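Local coordinates for protein transferrin (Manduca sexta, PDB 6WB6) that carries ferric iron in the insect, binding a single Fe(3+) ion per molecule together with a carbonate anion, at residues 438-443 and 560-565; 465-470 and 579-584; 472-477 and 655-660. All coordinates share one frame; numbering follows the deposited sequence.

Interaction 1 (438-443 and 560-565); sequences AVAVVK and LCLNRD
Ala-440 and Leu-560 meet at the point where strand 557-560 ends against the antiparallel strand 437-443. Leu-560 N donates to Ala-440 O at 2.7 Å, and the bond is almost straight (177° at the hydrogen). The return bond of this pair is missing. Its place is taken by a water that accepts from Ala-440 N at 2.9 Å and lies 2.7 Å from Leu-560 O, filling in as the two backbones diverge and the second chain leaves the sheet.

The tight part lies on one face of the sheet. Ala-440 CB is touched by both leucines, 4.0 Å from Leu-560 CB and 3.9 Å from Leu-562 CD1. With CG anti to the backbone N (chi1 176°), Leu-560 turns its branches away from Val-442, whose CG2 reaches Leu-560 N at 4.1 Å and Leu-560 CB at 4.2 Å. The looser part is the type I turn from Cys-561 to Arg-564, closed by Arg-564 N to Cys-561 O; it runs off toward the exposed Asp-565 and brings no side chain except Leu-562 back to the strand. Cys-561 points away from the strand and is disulfide-bonded to Cys-578.

Strand 437-443 is flanked across the sheet by strand 542-545, with Val-441 hydrogen-bonded through the backbone to Ala-542, while helix 467-479 packs on Ala-438 at its start.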
loop_
_atom_site.group_PDB
_atom_site.type_symbol
_atom_site.label_atom_id
_atom_site.label_comp_id
_atom_site.label_asym_id
_atom_site.label_seq_id
_atom_site.Cartn_x
_atom_site.Cartn_y
_atom_site.Cartn_z
ATOM N N ALA A 438 -19.541 11.545 -11.250
ATOM C CA ALA A 438 -20.302 12.277 -12.246
ATOM C C ALA A 438 -21.009 13.437 -11.563
ATOM O O ALA A 438 -21.739 13.245 -10.581
ATOM C CB ALA A 438 -21.311 11.364 -12.937
ATOM N N VAL A 439 -20.788 14.649 -12.053
ATOM C CA VAL A 439 -21.363 15.821 -11.414
ATOM C C VAL A 439 -22.127 16.622 -12.448
ATOM O O VAL A 439 -22.138 16.302 -13.639
ATOM C CB VAL A 439 -20.316 16.705 -10.713
ATOM C CG1 VAL A 439 -19.451 15.849 -9.816
ATOM C CG2 VAL A 439 -19.467 17.477 -11.715
ATOM N N ALA A 440 -22.828 17.634 -11.942
ATOM C CA ALA A 440 -23.663 18.539 -12.723
ATOM C C ALA A 440 -23.164 19.948 -12.459
ATOM O O ALA A 440 -23.365 20.480 -11.360
ATOM C CB ALA A 440 -25.131 18.415 -12.339
ATOM N N VAL A 441 -22.522 20.544 -13.465
ATOM C CA VAL A 441 -21.897 21.853 -13.335
ATOM C C VAL A 441 -22.881 22.902 -13.833
ATOM O O VAL A 441 -23.465 22.749 -14.921
ATOM C CB VAL A 441 -20.579 21.907 -14.129
ATOM C CG1 VAL A 441 -19.877 23.231 -13.933
ATOM C CG2 VAL A 441 -19.668 20.743 -13.739
ATOM N N VAL A 442 -23.090 23.947 -13.025
ATOM C CA VAL A 442 -23.952 25.077 -13.358
ATOM C C VAL A 442 -23.170 26.372 -13.143
ATOM O O VAL A 442 -22.196 26.411 -12.397
ATOM C CB VAL A 442 -25.253 25.097 -12.525
ATOM C CG1 VAL A 442 -26.214 24.011 -13.019
ATOM C CG2 VAL A 442 -24.970 24.926 -11.004
ATOM N N LYS A 443 -23.589 27.433 -13.836
ATOM C CA LYS A 443 -23.053 28.757 -13.553
ATOM C C LYS A 443 -23.562 29.244 -12.204
ATOM O O LYS A 443 -24.673 28.919 -11.782
ATOM C CB LYS A 443 -23.451 29.754 -14.634
ATOM C CG LYS A 443 -22.791 29.501 -15.974
ATOM C CD LYS A 443 -22.774 30.738 -16.843
ATOM C CE LYS A 443 -22.072 30.428 -18.157
ATOM N NZ LYS A 443 -22.094 31.525 -19.155
ATOM N N LEU A 560 -24.313 21.389 -8.970
ATOM C CA LEU A 560 -25.713 21.177 -8.617
ATOM C C LEU A 560 -25.812 19.826 -7.928
ATOM O O LEU A 560 -25.585 18.791 -8.564
ATOM C CB LEU A 560 -26.581 21.211 -9.874
ATOM C CG LEU A 560 -28.068 20.916 -9.734
ATOM C CD1 LEU A 560 -28.683 21.984 -8.862
ATOM C CD2 LEU A 560 -28.737 20.852 -11.099
ATOM N N CYS A 561 -26.174 19.838 -6.636
ATOM C CA CYS A 561 -26.162 18.646 -5.783
ATOM C C CYS A 561 -27.406 17.784 -5.998
ATOM O O CYS A 561 -28.224 17.567 -5.105
ATOM C CB CYS A 561 -26.043 19.063 -4.324
ATOM S SG CYS A 561 -24.819 20.312 -4.042
ATOM N N LEU A 562 -27.544 17.274 -7.213
ATOM C CA LEU A 562 -28.688 16.422 -7.495
ATOM C C LEU A 562 -28.757 15.212 -6.564
ATOM O O LEU A 562 -29.834 14.615 -6.416
ATOM C CB LEU A 562 -28.650 15.972 -8.968
ATOM C CG LEU A 562 -28.869 17.098 -9.994
ATOM C CD1 LEU A 562 -28.518 16.699 -11.429
ATOM C CD2 LEU A 562 -30.316 17.552 -9.912
ATOM N N ASN A 563 -27.650 14.847 -5.912
ATOM C CA ASN A 563 -27.693 13.730 -4.971
ATOM C C ASN A 563 -28.373 14.087 -3.658
ATOM O O ASN A 563 -28.878 13.197 -2.976
ATOM C CB ASN A 563 -26.296 13.239 -4.641
ATOM C CG ASN A 563 -25.453 14.314 -4.009
ATOM O OD1 ASN A 563 -25.386 15.427 -4.523
ATOM N ND2 ASN A 563 -24.827 14.005 -2.878
ATOM N N ARG A 564 -28.381 15.356 -3.267
ATOM C CA ARG A 564 -28.891 15.701 -1.946
ATOM C C ARG A 564 -30.407 15.808 -1.945
ATOM O O ARG A 564 -31.015 16.307 -2.897
ATOM C CB ARG A 564 -28.281 17.012 -1.466
ATOM C CG ARG A 564 -26.788 16.973 -1.461
ATOM C CD ARG A 564 -26.237 18.250 -0.904
ATOM N NE ARG A 564 -24.779 18.225 -0.806
ATOM C CZ ARG A 564 -24.035 19.297 -0.558
ATOM N NH1 ARG A 564 -24.611 20.484 -0.397
ATOM N NH2 ARG A 564 -22.718 19.186 -0.479
ATOM N N ASP A 565 -31.019 15.319 -0.865
ATOM C CA ASP A 565 -32.452 15.501 -0.676
ATOM C C ASP A 565 -32.836 16.962 -0.866
ATOM O O ASP A 565 -33.806 17.276 -1.563
ATOM C CB ASP A 565 -32.861 15.014 0.718
HETATM O O HOH W 1 -23.042 17.959 -9.100
#

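Interaction 2 (465-470 and 579-584); sequences STFSGL and NVAMAP
Phe-467 drives its ring against Pro-584 and Ala-581 where the first turn of helix 467-479 packs against strand 581-582 and the residues after it, beside a classic beta bulge formed by Val-580 and Ala-581 opposite Ala-438. The helix start follows strand 458-461 and is probably the counterpart, in this second transferrin repeat, of the carbonate-binding helix start of the first, to which Arg-120, Val-122 and Gly-123 belong. About half of the buried surface belongs to Phe-467, with Pro-584 next.

The phenylalanine CG lies anti to the backbone N (chi1 178°), which carries the ring outward from the helix and over to the other chain. Pro-584 CD stands over the middle of one ring face, 3.5 Å from the centroid of the Phe-467 ring and 13° off the normal, a CH-pi contact. Ala-581 comes from a different direction: its CB meets the ring edge, close to the ring plane, 3.9 Å from Phe-467 CZ. Ala-583 CB touches Phe-467 CD1 at 4.0 Å, and Met-582 O lies 3.4 Å from Phe-467 CZ at an oblique angle. With the ring cut back to an alanine here, Pro-584 CD would probably lose the face it rests on, and a gap would be likely to open toward the methyl groups of Ala-581 and Ala-583.

Helix 644-659 also packs here, its Phe-650 touching Pro-584 and Met-582. Just before the phenylalanine the helix is capped: Thr-466, at the N-cap position, accepts from Gly-469 N through OG1, at 2.7 Å and with a bent N-H...O angle of 133°.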
loop_
_atom_site.group_PDB
_atom_site.type_symbol
_atom_site.label_atom_id
_atom_site.label_comp_id
_atom_site.label_asym_id
_atom_site.label_seq_id
_atom_site.Cartn_x
_atom_site.Cartn_y
_atom_site.Cartn_z
ATOM N N SER A 465 -20.075 8.231 -24.791
ATOM C CA SER A 465 -19.372 7.032 -24.351
ATOM C C SER A 465 -18.911 7.116 -22.896
ATOM O O SER A 465 -18.255 6.186 -22.420
ATOM C CB SER A 465 -18.173 6.760 -25.269
ATOM O OG SER A 465 -17.278 7.865 -25.310
ATOM N N THR A 466 -19.249 8.175 -22.171
ATOM C CA THR A 466 -18.788 8.321 -20.798
ATOM C C THR A 466 -19.899 8.018 -19.795
ATOM O O THR A 466 -21.092 8.198 -20.063
ATOM C CB THR A 466 -18.271 9.727 -20.506
ATOM O OG1 THR A 466 -19.385 10.599 -20.360
ATOM C CG2 THR A 466 -17.343 10.220 -21.603
ATOM N N PHE A 467 -19.476 7.590 -18.610
ATOM C CA PHE A 467 -20.409 7.424 -17.507
ATOM C C PHE A 467 -21.061 8.754 -17.142
ATOM O O PHE A 467 -22.290 8.874 -17.119
ATOM C CB PHE A 467 -19.682 6.819 -16.306
ATOM C CG PHE A 467 -20.552 6.648 -15.116
ATOM C CD1 PHE A 467 -20.668 7.658 -14.182
ATOM C CD2 PHE A 467 -21.272 5.482 -14.939
ATOM C CE1 PHE A 467 -21.472 7.516 -13.096
ATOM C CE2 PHE A 467 -22.089 5.328 -13.867
ATOM C CZ PHE A 467 -22.192 6.341 -12.924
ATOM N N SER A 468 -20.252 9.774 -16.864
ATOM C CA SER A 468 -20.800 11.037 -16.363
ATOM C C SER A 468 -21.632 11.757 -17.420
ATOM O O SER A 468 -22.541 12.531 -17.081
ATOM C CB SER A 468 -19.667 11.957 -15.893
ATOM O OG SER A 468 -18.616 11.228 -15.264
ATOM N N GLY A 469 -21.353 11.505 -18.687
ATOM C CA GLY A 469 -22.000 12.236 -19.747
ATOM C C GLY A 469 -23.343 11.643 -20.090
ATOM O O GLY A 469 -24.308 12.359 -20.350
ATOM N N LEU A 470 -23.421 10.316 -20.067
ATOM C CA LEU A 470 -24.606 9.612 -20.550
ATOM C C LEU A 470 -25.253 8.817 -19.426
ATOM O O LEU A 470 -26.371 9.137 -19.023
ATOM C CB LEU A 470 -24.224 8.709 -21.725
ATOM C CG LEU A 470 -25.356 7.959 -22.436
ATOM C CD1 LEU A 470 -25.669 6.664 -21.718
ATOM C CD2 LEU A 470 -26.599 8.832 -22.573
ATOM N N ASN A 579 -23.292 15.873 -6.437
ATOM C CA ASN A 579 -22.992 15.082 -7.617
ATOM C C ASN A 579 -24.276 14.461 -8.140
ATOM O O ASN A 579 -25.352 14.624 -7.562
ATOM C CB ASN A 579 -21.979 13.991 -7.295
ATOM C CG ASN A 579 -22.452 13.072 -6.163
ATOM O OD1 ASN A 579 -23.401 12.295 -6.329
ATOM N ND2 ASN A 579 -21.786 13.160 -5.007
ATOM N N VAL A 580 -24.138 13.721 -9.231
ATOM C CA VAL A 580 -25.197 12.887 -9.756
ATOM C C VAL A 580 -25.010 11.443 -9.334
ATOM O O VAL A 580 -25.920 10.830 -8.783
ATOM C CB VAL A 580 -25.270 13.002 -11.291
ATOM C CG1 VAL A 580 -26.533 12.319 -11.783
ATOM C CG2 VAL A 580 -25.222 14.452 -11.719
ATOM N N ALA A 581 -23.834 10.884 -9.604
ATOM C CA ALA A 581 -23.512 9.532 -9.188
ATOM C C ALA A 581 -22.015 9.433 -8.996
ATOM O O ALA A 581 -21.240 10.128 -9.662
ATOM C CB ALA A 581 -23.967 8.479 -10.224
ATOM N N MET A 582 -21.618 8.538 -8.108
ATOM C CA MET A 582 -20.234 8.122 -8.069
ATOM C C MET A 582 -19.901 7.366 -9.348
ATOM O O MET A 582 -20.734 6.630 -9.885
ATOM C CB MET A 582 -19.985 7.242 -6.852
ATOM C CG MET A 582 -18.513 6.975 -6.624
ATOM S SD MET A 582 -18.229 5.998 -5.156
ATOM C CE MET A 582 -18.487 4.397 -5.863
ATOM N N ALA A 583 -18.701 7.556 -9.832
ATOM C CA ALA A 583 -18.279 6.991 -11.096
ATOM C C ALA A 583 -17.531 5.695 -10.862
ATOM O O ALA A 583 -16.667 5.637 -9.978
ATOM C CB ALA A 583 -17.391 7.977 -11.848
ATOM N N PRO A 584 -17.817 4.625 -11.597
ATOM C CA PRO A 584 -17.004 3.415 -11.440
ATOM C C PRO A 584 -15.580 3.707 -11.872
ATOM O O PRO A 584 -15.343 4.197 -12.974
ATOM C CB PRO A 584 -17.698 2.392 -12.349
ATOM C CG PRO A 584 -18.447 3.212 -13.325
ATOM C CD PRO A 584 -18.857 4.463 -12.622
#

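Interaction 3 (472-477 and 655-660)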
loop_
_atom_site.group_PDB
_atom_site.type_symbol
_atom_site.label_atom_id
_atom_site.label_comp_id
_atom_site.label_asym_id
_atom_site.label_seq_id
_atom_site.Cartn_x
_atom_site.Cartn_y
_atom_site.Cartn_z
ATOM N N ALA A 472 -24.975 8.504 -16.070
ATOM C CA ALA A 472 -25.436 9.069 -14.807
ATOM C C ALA A 472 -26.635 9.984 -14.987
ATOM O O ALA A 472 -27.606 9.842 -14.223
ATOM C CB ALA A 472 -24.268 9.773 -14.108
ATOM N N PRO A 473 -26.644 10.936 -15.933
ATOM C CA PRO A 473 -27.869 11.737 -16.145
ATOM C C PRO A 473 -29.055 10.911 -16.623
ATOM O O PRO A 473 -30.198 11.174 -16.223
ATOM C CB PRO A 473 -27.440 12.763 -17.201
ATOM C CG PRO A 473 -25.917 12.709 -17.230
ATOM C CD PRO A 473 -25.553 11.340 -16.842
ATOM N N LEU A 474 -28.825 9.914 -17.476
ATOM C CA LEU A 474 -29.936 9.084 -17.928
ATOM C C LEU A 474 -30.506 8.278 -16.771
ATOM O O LEU A 474 -31.726 8.214 -16.586
ATOM C CB LEU A 474 -29.495 8.143 -19.045
ATOM C CG LEU A 474 -30.037 8.363 -20.448
ATOM C CD1 LEU A 474 -29.622 7.173 -21.342
ATOM C CD2 LEU A 474 -31.544 8.526 -20.447
ATOM N N PHE A 475 -29.632 7.640 -15.984
ATOM C CA PHE A 475 -30.129 6.915 -14.825
ATOM C C PHE A 475 -30.778 7.853 -13.840
ATOM O O PHE A 475 -31.790 7.507 -13.212
ATOM C CB PHE A 475 -29.035 6.161 -14.085
ATOM C CG PHE A 475 -29.506 5.646 -12.746
ATOM C CD1 PHE A 475 -30.155 4.425 -12.659
ATOM C CD2 PHE A 475 -29.355 6.395 -11.594
ATOM C CE1 PHE A 475 -30.626 3.954 -11.456
ATOM C CE2 PHE A 475 -29.831 5.931 -10.377
ATOM C CZ PHE A 475 -30.465 4.699 -10.308
ATOM N N TYR A 476 -30.174 9.020 -13.627
ATOM C CA TYR A 476 -30.718 9.908 -12.611
ATOM C C TYR A 476 -32.134 10.311 -12.963
ATOM O O TYR A 476 -33.021 10.295 -12.107
ATOM C CB TYR A 476 -29.844 11.141 -12.427
ATOM C CG TYR A 476 -30.342 12.025 -11.306
ATOM C CD1 TYR A 476 -31.340 12.966 -11.529
ATOM C CD2 TYR A 476 -29.828 11.915 -10.023
ATOM C CE1 TYR A 476 -31.802 13.757 -10.516
ATOM C CE2 TYR A 476 -30.285 12.716 -9.002
ATOM C CZ TYR A 476 -31.272 13.628 -9.251
ATOM O OH TYR A 476 -31.703 14.430 -8.218
ATOM N N LEU A 477 -32.380 10.629 -14.231
ATOM C CA LEU A 477 -33.721 11.039 -14.625
ATOM C C LEU A 477 -34.689 9.860 -14.600
ATOM O O LEU A 477 -35.757 9.940 -13.982
ATOM C CB LEU A 477 -33.668 11.694 -16.003
ATOM C CG LEU A 477 -33.055 13.102 -15.959
ATOM C CD1 LEU A 477 -32.788 13.588 -17.366
ATOM C CD2 LEU A 477 -33.957 14.059 -15.247
ATOM N N ASP A 655 -28.460 -1.830 -15.160
ATOM C CA ASP A 655 -29.726 -2.464 -15.516
ATOM C C ASP A 655 -30.614 -1.494 -16.277
ATOM O O ASP A 655 -31.210 -1.854 -17.301
ATOM C CB ASP A 655 -30.448 -2.996 -14.270
ATOM C CG ASP A 655 -30.023 -4.420 -13.899
ATOM O OD1 ASP A 655 -29.412 -5.118 -14.727
ATOM O OD2 ASP A 655 -30.295 -4.850 -12.766
ATOM N N VAL A 656 -30.692 -0.248 -15.812
ATOM C CA VAL A 656 -31.486 0.752 -16.523
ATOM C C VAL A 656 -30.938 0.962 -17.933
ATOM O O VAL A 656 -31.695 1.149 -18.893
ATOM C CB VAL A 656 -31.514 2.067 -15.725
ATOM C CG1 VAL A 656 -32.297 3.129 -16.480
ATOM C CG2 VAL A 656 -32.098 1.855 -14.335
ATOM N N ILE A 657 -29.612 0.952 -18.073
ATOM C CA ILE A 657 -28.989 1.217 -19.365
ATOM C C ILE A 657 -29.109 0.015 -20.285
ATOM O O ILE A 657 -29.228 0.171 -21.504
ATOM C CB ILE A 657 -27.525 1.628 -19.134
ATOM C CG1 ILE A 657 -27.481 2.952 -18.354
ATOM C CG2 ILE A 657 -26.742 1.710 -20.464
ATOM C CD1 ILE A 657 -28.031 4.119 -19.113
ATOM N N SER A 658 -29.071 -1.194 -19.730
ATOM C CA SER A 658 -29.350 -2.377 -20.530
ATOM C C SER A 658 -30.802 -2.392 -20.977
ATOM O O SER A 658 -31.107 -2.805 -22.104
ATOM C CB SER A 658 -29.016 -3.639 -19.739
ATOM O OG SER A 658 -27.644 -3.955 -19.871
ATOM N N SER A 659 -31.709 -1.934 -20.114
ATOM C CA SER A 659 -33.104 -1.804 -20.515
ATOM C C SER A 659 -33.242 -0.907 -21.740
ATOM O O SER A 659 -33.832 -1.306 -22.752
ATOM C CB SER A 659 -33.938 -1.263 -19.358
ATOM O OG SER A 659 -34.358 -2.324 -18.516
ATOM N N CYS A 660 -32.708 0.314 -21.663
ATOM C CA CYS A 660 -32.666 1.211 -22.811
ATOM C C CYS A 660 -31.907 0.625 -23.996
ATOM O O CYS A 660 -31.879 1.257 -25.059
ATOM C CB CYS A 660 -32.005 2.535 -22.428
ATOM S SG CYS A 660 -32.674 3.312 -20.951
#
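Val-656 and Ile-657, neighbours near the C-terminal end of helix 644-659, carry this contact, each taking one residue of helix 467-479 as its partner. No hydrogen bond passes between the two segments; the join is made of hydrocarbon, and its methyl groups meet one ring edge and one leucine branch.

Val-656 comes first, where the backbones are nearest, its CA 6.5 Å from Phe-475 CA. Its CG1 is anti to the backbone N, and it is the other branch, CG2, that does the touching, lying 3.6 Å from Phe-475 CD1 and 3.9 Å from Phe-475 CE1. The methyl meets the ring at its edge, near the ring plane, and the two side chains run at about a right angle to each other. Phe-475 does not stack on this valine; it also touches Lys-649, Thr-652 and Ile-653, earlier in the same helix.

Ile-657 follows. Its CB starts off to the side of the other helix, but the first two torsions together (chi1 -64°, with CG1 anti to the carbonyl carbon, and chi2 -66°) bring the end of the chain back, and Ile-657 CD1 comes within 4.1 Å of Leu-474 CD1. The two side chains cross obliquely.

Cys-660 closes the segment, its N bonding to Val-656 O at 3.1 Å. Its SG, 4.9 Å from Leu-474 CD1, is bonded to Cys-488, so the end of the segment is tied covalently to helix 488-495. Leu-474 thus lies among three helices, its own, 644-659 and 488-495, where it also touches Leu-492, while Leu-477 packs on the same third helix through Leu-492 and Phe-495.

How the interactions relate
Interactions 2 and 3 follow each other along helix 467-479, their centres about 11 Å apart, and a wide turn joins them through Phe-467 O and Ala-472 N at 2.9 Å. Interaction 1 shares the sheet of interaction 2, about 12 Å away centre to centre: Ala-438 N lies 2.7 Å from Ala-581 O, a probable hydrogen bond. Interactions 1 and 3, about 17 Å apart between centres, are bridged by a probable hydrogen bond, Tyr-476 OH to Leu-562 O at 2.6 Å. Interactions 2 and 3 pack helix 467-479 against 579-584 and helix 644-659. All three belong to the second transferrin repeat, away from the iron, bound by Tyr-90 and Tyr-204, and its carbonate in the first.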